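Local atomic coordinates of ATP-dependent DNA helicase (Mycobacterium smegmatis, PDB entry 5V9X), a protein that probably uses the energy of ATP hydrolysis to move 3'-to-5' along single-stranded DNA and unwind RNA:DNA hybrids. Residues Q539-D551 with R786-S799. Numbering follows the deposited sequence.
Sequences QRLAVTSGGAIPD and RALLLPRRHPGKRS. With nucleotides of chain B.
Arg792 meets Thr544 and Leu541 with different parts of its guanidinium. Arg792 NH1 gives a hydrogen bond to Thr544 OG1 at 2.8 Å, and OG1 lies in the guanidinium plane. The same NH1 also bonds Pro795 O, so the one nitrogen ties Thr544 to the 794-797 turn. Leu541 CD1 sits over the centre of one guanidinium face, 3.4 Å from Arg792 CZ. The bend at chi3 (59°) sets the Arg792 group between Leu541 CD1 on that face and Lys797 O near the rim of the other.

Leu541 CD2 packs on Leu788 CB at 3.7 Å, and Ser545 CB touches Leu788 CD2. Farther along, Arg798 NE makes a weak bond to Ser545 O (2.7 Å, N-H...O 127°). Arg798 NH1 forms a salt bridge with Asp551 OD1, whose hydrogen bond is weak; the two flat groups are turned 64° apart. Arg798 NH2 has a further partner, a cytosine base of the DNA.

Arg540 reaches out in an extended chain to the Hoogsteen edge of DG11 of chain B. Arg540 NE gives a hydrogen bond to N7 of DG11 of chain B at 3.3 Å, and Arg540 NH2 one to O6 of the same base at 3.2 Å, both nearly straight. Gly796 CA lies over one face of this guanidinium, toward its rim. Gly546 O accepts a hydrogen bond from N2 of DG9 of chain B at 3.2 Å.

Around this shell, Ser545 OG accepts from Gly547 N in an ST turn just past helix 538-543. A Schellman motif at Leu788 closes helix 774-786. Arg786 is held by a salt bridge to Asp462 of helix 461-471. The arrangement is a DNA-binding surface, where a helix end with its following loop from the winged-helix family region and a loop from the DEAD/H-associated region join beside the bound tracking strand.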
loop_
_atom_site.group_PDB
_atom_site.type_symbol
_atom_site.label_atom_id
_atom_site.label_comp_id
_atom_site.label_asym_id
_atom_site.label_seq_id
_atom_site.Cartn_x
_atom_site.Cartn_y
_atom_site.Cartn_z
ATOM N N GLN A 539 -17.308 -19.251 -13.300
ATOM C CA GLN A 539 -17.689 -17.873 -13.009
ATOM C C GLN A 539 -17.881 -17.661 -11.514
ATOM O O GLN A 539 -17.351 -16.703 -10.939
ATOM C CB GLN A 539 -18.962 -17.504 -13.766
ATOM C CG GLN A 539 -19.375 -16.058 -13.585
ATOM C CD GLN A 539 -20.836 -15.825 -13.900
ATOM O OE1 GLN A 539 -21.656 -16.739 -13.803
ATOM N NE2 GLN A 539 -21.172 -14.597 -14.279
ATOM N N ARG A 540 -18.642 -18.548 -10.864
ATOM C CA ARG A 540 -18.831 -18.435 -9.422
ATOM C C ARG A 540 -17.506 -18.537 -8.680
ATOM O O ARG A 540 -17.356 -17.972 -7.590
ATOM C CB ARG A 540 -19.801 -19.509 -8.926
ATOM C CG ARG A 540 -20.334 -19.244 -7.528
ATOM C CD ARG A 540 -21.260 -20.345 -7.048
ATOM N NE ARG A 540 -21.944 -19.965 -5.814
ATOM C CZ ARG A 540 -22.627 -20.809 -5.045
ATOM N NH1 ARG A 540 -22.716 -22.091 -5.376
ATOM N NH2 ARG A 540 -23.218 -20.371 -3.942
ATOM N N LEU A 541 -16.533 -19.243 -9.258
ATOM C CA LEU A 541 -15.212 -19.322 -8.650
ATOM C C LEU A 541 -14.458 -18.003 -8.784
ATOM O O LEU A 541 -13.793 -17.563 -7.840
ATOM C CB LEU A 541 -14.418 -20.457 -9.286
ATOM C CG LEU A 541 -12.934 -20.490 -8.932
ATOM C CD1 LEU A 541 -12.743 -20.786 -7.456
ATOM C CD2 LEU A 541 -12.230 -21.517 -9.782
ATOM N N ALA A 542 -14.550 -17.361 -9.951
ATOM C CA ALA A 542 -13.805 -16.126 -10.170
ATOM C C ALA A 542 -14.413 -14.965 -9.394
ATOM O O ALA A 542 -13.685 -14.144 -8.825
ATOM C CB ALA A 542 -13.750 -15.803 -11.663
ATOM N N VAL A 543 -15.741 -14.877 -9.356
ATOM C CA VAL A 543 -16.371 -13.718 -8.735
ATOM C C VAL A 543 -16.298 -13.792 -7.211
ATOM O O VAL A 543 -16.318 -12.755 -6.538
ATOM C CB VAL A 543 -17.819 -13.565 -9.232
ATOM C CG1 VAL A 543 -17.838 -13.378 -10.742
ATOM C CG2 VAL A 543 -18.650 -14.769 -8.837
ATOM N N THR A 544 -16.203 -14.989 -6.639
ATOM C CA THR A 544 -16.018 -15.138 -5.202
ATOM C C THR A 544 -14.548 -15.200 -4.802
ATOM O O THR A 544 -14.243 -15.535 -3.653
ATOM C CB THR A 544 -16.749 -16.386 -4.695
ATOM O OG1 THR A 544 -16.268 -17.545 -5.386
ATOM C CG2 THR A 544 -18.251 -16.248 -4.914
ATOM N N SER A 545 -13.635 -14.872 -5.721
ATOM C CA SER A 545 -12.208 -14.953 -5.422
ATOM C C SER A 545 -11.751 -13.820 -4.514
ATOM O O SER A 545 -10.856 -14.018 -3.683
ATOM C CB SER A 545 -11.397 -14.927 -6.717
ATOM O OG SER A 545 -11.378 -13.625 -7.274
ATOM N N GLY A 546 -12.334 -12.634 -4.661
ATOM C CA GLY A 546 -11.910 -11.479 -3.904
ATOM C C GLY A 546 -10.827 -10.647 -4.554
ATOM O O GLY A 546 -10.455 -9.606 -3.999
ATOM N N GLY A 547 -10.307 -11.067 -5.705
ATOM C CA GLY A 547 -9.314 -10.286 -6.414
ATOM C C GLY A 547 -7.883 -10.662 -6.089
ATOM O O GLY A 547 -7.552 -11.846 -5.986
ATOM N N ALA A 548 -7.023 -9.656 -5.924
ATOM C CA ALA A 548 -5.605 -9.889 -5.687
ATOM C C ALA A 548 -5.206 -9.792 -4.222
ATOM O O ALA A 548 -4.167 -10.346 -3.846
ATOM C CB ALA A 548 -4.762 -8.898 -6.498
ATOM N N ILE A 549 -5.988 -9.113 -3.394
ATOM C CA ILE A 549 -5.622 -8.961 -1.981
ATOM C C ILE A 549 -5.643 -10.329 -1.306
ATOM O O ILE A 549 -6.643 -11.059 -1.424
ATOM C CB ILE A 549 -6.570 -7.985 -1.286
ATOM C CG1 ILE A 549 -6.364 -6.569 -1.831
ATOM C CG2 ILE A 549 -6.353 -8.011 0.221
ATOM C CD1 ILE A 549 -7.355 -5.556 -1.302
ATOM N N PRO A 550 -4.583 -10.722 -0.609
ATOM C CA PRO A 550 -4.529 -12.069 -0.037
ATOM C C PRO A 550 -5.244 -12.170 1.300
ATOM O O PRO A 550 -5.390 -11.195 2.041
ATOM C CB PRO A 550 -3.025 -12.309 0.134
ATOM C CG PRO A 550 -2.474 -10.945 0.378
ATOM C CD PRO A 550 -3.310 -9.998 -0.445
ATOM N N ASP A 551 -5.691 -13.388 1.602
ATOM C CA ASP A 551 -6.215 -13.719 2.924
ATOM C C ASP A 551 -5.036 -13.876 3.873
ATOM O O ASP A 551 -4.315 -14.876 3.828
ATOM C CB ASP A 551 -7.050 -14.993 2.880
ATOM C CG ASP A 551 -8.446 -14.762 2.336
ATOM O OD1 ASP A 551 -8.798 -13.595 2.065
ATOM O OD2 ASP A 551 -9.195 -15.753 2.183
ATOM N N ARG A 786 -4.857 -17.350 -5.162
ATOM C CA ARG A 786 -5.168 -16.295 -6.122
ATOM C C ARG A 786 -5.328 -16.856 -7.531
ATOM O O ARG A 786 -6.158 -16.364 -8.306
ATOM C CB ARG A 786 -4.077 -15.219 -6.086
ATOM C CG ARG A 786 -4.375 -13.987 -6.931
ATOM C CD ARG A 786 -3.387 -12.855 -6.666
ATOM N NE ARG A 786 -2.225 -13.287 -5.895
ATOM C CZ ARG A 786 -1.845 -12.740 -4.744
ATOM N NH1 ARG A 786 -2.526 -11.726 -4.233
ATOM N NH2 ARG A 786 -0.774 -13.196 -4.107
ATOM N N ALA A 787 -4.557 -17.891 -7.875
ATOM C CA ALA A 787 -4.692 -18.561 -9.163
ATOM C C ALA A 787 -5.919 -19.465 -9.237
ATOM O O ALA A 787 -6.140 -20.078 -10.288
ATOM C CB ALA A 787 -3.434 -19.377 -9.468
ATOM N N LEU A 788 -6.701 -19.567 -8.158
ATOM C CA LEU A 788 -7.933 -20.353 -8.111
ATOM C C LEU A 788 -7.677 -21.850 -8.281
ATOM O O LEU A 788 -8.485 -22.558 -8.885
ATOM C CB LEU A 788 -8.946 -19.868 -9.157
ATOM C CG LEU A 788 -9.284 -18.377 -9.147
ATOM C CD1 LEU A 788 -10.139 -18.010 -10.353
ATOM C CD2 LEU A 788 -9.987 -18.009 -7.854
ATOM N N LEU A 789 -6.563 -22.346 -7.741
ATOM C CA LEU A 789 -6.190 -23.746 -7.895
ATOM C C LEU A 789 -6.432 -24.588 -6.651
ATOM O O LEU A 789 -6.505 -25.817 -6.763
ATOM C CB LEU A 789 -4.711 -23.857 -8.282
ATOM C CG LEU A 789 -4.322 -23.198 -9.603
ATOM C CD1 LEU A 789 -2.834 -23.326 -9.822
ATOM C CD2 LEU A 789 -5.086 -23.820 -10.758
ATOM N N LEU A 790 -6.546 -23.967 -5.479
ATOM C CA LEU A 790 -6.769 -24.722 -4.254
ATOM C C LEU A 790 -8.223 -25.175 -4.164
ATOM O O LEU A 790 -9.133 -24.403 -4.474
ATOM C CB LEU A 790 -6.424 -23.881 -3.029
ATOM C CG LEU A 790 -4.959 -23.532 -2.781
ATOM C CD1 LEU A 790 -4.829 -22.731 -1.497
ATOM C CD2 LEU A 790 -4.117 -24.796 -2.722
ATOM N N PRO A 791 -8.470 -26.415 -3.741
ATOM C CA PRO A 791 -9.853 -26.845 -3.499
ATOM C C PRO A 791 -10.432 -26.118 -2.292
ATOM O O PRO A 791 -9.799 -26.037 -1.238
ATOM C CB PRO A 791 -9.721 -28.352 -3.249
ATOM C CG PRO A 791 -8.315 -28.536 -2.786
ATOM C CD PRO A 791 -7.498 -27.494 -3.495
ATOM N N ARG A 792 -11.632 -25.575 -2.459
ATOM C CA ARG A 792 -12.311 -24.837 -1.405
ATOM C C ARG A 792 -13.393 -25.699 -0.758
ATOM O O ARG A 792 -13.762 -26.763 -1.259
ATOM C CB ARG A 792 -12.905 -23.533 -1.957
ATOM C CG ARG A 792 -13.517 -23.651 -3.345
ATOM C CD ARG A 792 -14.116 -22.329 -3.814
ATOM N NE ARG A 792 -13.134 -21.248 -3.860
ATOM C CZ ARG A 792 -13.421 -19.994 -4.202
ATOM N NH1 ARG A 792 -14.662 -19.660 -4.530
ATOM N NH2 ARG A 792 -12.467 -19.073 -4.218
ATOM N N ARG A 793 -13.894 -25.223 0.387
ATOM C CA ARG A 793 -14.880 -25.983 1.149
ATOM C C ARG A 793 -16.296 -25.776 0.631
ATOM O O ARG A 793 -17.154 -26.646 0.819
ATOM C CB ARG A 793 -14.811 -25.600 2.627
ATOM C CG ARG A 793 -13.552 -26.067 3.337
ATOM C CD ARG A 793 -13.899 -26.958 4.517
ATOM N NE ARG A 793 -13.367 -28.308 4.357
ATOM C CZ ARG A 793 -13.740 -29.350 5.091
ATOM N NH1 ARG A 793 -14.658 -29.203 6.039
ATOM N NH2 ARG A 793 -13.202 -30.542 4.875
ATOM N N HIS A 794 -16.562 -24.638 -0.007
ATOM C CA HIS A 794 -17.853 -24.329 -0.600
ATOM C C HIS A 794 -17.574 -23.615 -1.915
ATOM O O HIS A 794 -16.713 -22.723 -1.962
ATOM C CB HIS A 794 -18.709 -23.444 0.316
ATOM C CG HIS A 794 -20.149 -23.365 -0.091
ATOM N ND1 HIS A 794 -20.576 -22.652 -1.191
ATOM C CD2 HIS A 794 -21.261 -23.905 0.462
ATOM C CE1 HIS A 794 -21.888 -22.760 -1.301
ATOM N NE2 HIS A 794 -22.329 -23.515 -0.311
ATOM N N PRO A 795 -18.266 -23.990 -2.996
ATOM C CA PRO A 795 -17.936 -23.405 -4.309
ATOM C C PRO A 795 -18.028 -21.890 -4.348
ATOM O O PRO A 795 -17.186 -21.241 -4.979
ATOM C CB PRO A 795 -18.961 -24.060 -5.245
ATOM C CG PRO A 795 -19.333 -25.333 -4.566
ATOM C CD PRO A 795 -19.304 -25.029 -3.096
ATOM N N GLY A 796 -19.020 -21.306 -3.682
ATOM C CA GLY A 796 -19.184 -19.866 -3.701
ATOM C C GLY A 796 -18.654 -19.171 -2.463
ATOM O O GLY A 796 -19.183 -18.132 -2.057
ATOM N N LYS A 797 -17.608 -19.726 -1.856
ATOM C CA LYS A 797 -17.046 -19.151 -0.642
ATOM C C LYS A 797 -15.554 -19.438 -0.597
ATOM O O LYS A 797 -15.135 -20.582 -0.797
ATOM C CB LYS A 797 -17.739 -19.712 0.605
ATOM C CG LYS A 797 -17.919 -18.695 1.719
ATOM C CD LYS A 797 -18.785 -19.242 2.845
ATOM C CE LYS A 797 -18.030 -20.267 3.671
ATOM N NZ LYS A 797 -18.872 -20.809 4.772
ATOM N N ARG A 798 -14.763 -18.401 -0.341
ATOM C CA ARG A 798 -13.324 -18.573 -0.201
ATOM C C ARG A 798 -13.029 -19.401 1.044
ATOM O O ARG A 798 -13.517 -19.094 2.136
ATOM C CB ARG A 798 -12.633 -17.211 -0.120
ATOM C CG ARG A 798 -11.215 -17.197 -0.665
ATOM C CD ARG A 798 -10.615 -15.795 -0.644
ATOM N NE ARG A 798 -11.513 -14.799 -1.221
ATOM C CZ ARG A 798 -12.042 -13.787 -0.542
ATOM N NH1 ARG A 798 -11.755 -13.624 0.743
ATOM N NH2 ARG A 798 -12.853 -12.930 -1.148
ATOM N N SER A 799 -12.238 -20.456 0.872
ATOM C CA SER A 799 -11.986 -21.394 1.954
ATOM C C SER A 799 -11.352 -20.681 3.148
ATOM O O SER A 799 -10.616 -19.704 2.979
ATOM C CB SER A 799 -11.079 -22.526 1.476
ATOM O OG SER A 799 -9.908 -22.014 0.865
ATOM P P DG B 11 -19.218 -8.594 -3.351
ATOM O OP1 DG B 11 -19.469 -7.177 -3.697
ATOM O OP2 DG B 11 -19.902 -9.222 -2.199
ATOM O "O5'" DG B 11 -19.525 -9.500 -4.623
ATOM C "C5'" DG B 11 -19.346 -10.899 -4.549
ATOM C "C4'" DG B 11 -19.658 -11.532 -5.885
ATOM O "O4'" DG B 11 -19.779 -12.961 -5.726
ATOM C "C3'" DG B 11 -20.955 -11.048 -6.529
ATOM O "O3'" DG B 11 -20.687 -10.576 -7.836
ATOM C "C2'" DG B 11 -21.867 -12.281 -6.535
ATOM C "C1'" DG B 11 -20.876 -13.433 -6.465
ATOM N N9 DG B 11 -21.394 -14.610 -5.780
ATOM C C8 DG B 11 -21.597 -15.862 -6.311
ATOM N N7 DG B 11 -22.062 -16.722 -5.447
ATOM C C5 DG B 11 -22.169 -15.994 -4.268
ATOM C C6 DG B 11 -22.617 -16.392 -2.987
ATOM O O6 DG B 11 -23.022 -17.506 -2.627
ATOM N N1 DG B 11 -22.565 -15.342 -2.074
ATOM C C2 DG B 11 -22.135 -14.068 -2.364
ATOM N N2 DG B 11 -22.154 -13.186 -1.353
ATOM N N3 DG B 11 -21.712 -13.683 -3.559
ATOM C C4 DG B 11 -21.758 -14.694 -4.458
ATOM P P DG B 9 -11.460 -0.251 1.111
ATOM O OP1 DG B 9 -12.017 1.031 0.625
ATOM O OP2 DG B 9 -11.765 -0.725 2.481
ATOM O "O5'" DG B 9 -11.868 -1.403 0.091
ATOM C "C5'" DG B 9 -11.409 -1.346 -1.253
ATOM C "C4'" DG B 9 -11.737 -2.630 -1.988
ATOM O "O4'" DG B 9 -10.886 -3.697 -1.499
ATOM C "C3'" DG B 9 -13.173 -3.114 -1.826
ATOM O "O3'" DG B 9 -13.656 -3.608 -3.064
ATOM C "C2'" DG B 9 -13.062 -4.220 -0.778
ATOM C "C1'" DG B 9 -11.670 -4.777 -1.043
ATOM N N9 DG B 9 -11.030 -5.325 0.148
ATOM C C8 DG B 9 -10.743 -4.654 1.312
ATOM N N7 DG B 9 -10.162 -5.398 2.210
ATOM C C5 DG B 9 -10.051 -6.641 1.604
ATOM C C6 DG B 9 -9.501 -7.844 2.099
ATOM O O6 DG B 9 -8.988 -8.056 3.205
ATOM N N1 DG B 9 -9.586 -8.872 1.164
ATOM C C2 DG B 9 -10.134 -8.750 -0.093
ATOM N N2 DG B 9 -10.126 -9.856 -0.855
ATOM N N3 DG B 9 -10.654 -7.624 -0.569
ATOM C C4 DG B 9 -10.579 -6.614 0.334
ATOM P P DT B 8 -8.887 -1.333 6.098
ATOM O OP1 DT B 8 -9.796 -0.295 6.626
ATOM O OP2 DT B 8 -9.114 -2.751 6.453
ATOM O "O5'" DT B 8 -8.841 -1.223 4.504
ATOM C "C5'" DT B 8 -8.346 -0.039 3.887
ATOM C "C4'" DT B 8 -7.983 -0.298 2.436
ATOM O "O4'" DT B 8 -6.793 -1.100 2.362
ATOM C "C3'" DT B 8 -9.027 -1.073 1.646
ATOM O "O3'" DT B 8 -9.864 -0.162 0.956
ATOM C "C2'" DT B 8 -8.199 -1.935 0.667
ATOM C "C1'" DT B 8 -6.746 -1.696 1.094
ATOM N N1 DT B 8 -5.933 -2.943 1.188
ATOM C C2 DT B 8 -4.889 -3.131 0.313
ATOM O O2 DT B 8 -4.586 -2.324 -0.546
ATOM N N3 DT B 8 -4.205 -4.305 0.482
ATOM C C4 DT B 8 -4.457 -5.291 1.420
ATOM O O4 DT B 8 -3.784 -6.315 1.493
ATOM C C5 DT B 8 -5.567 -5.031 2.306
ATOM C C7 DT B 8 -5.936 -6.027 3.364
ATOM C C6 DT B 8 -6.243 -3.884 2.149
#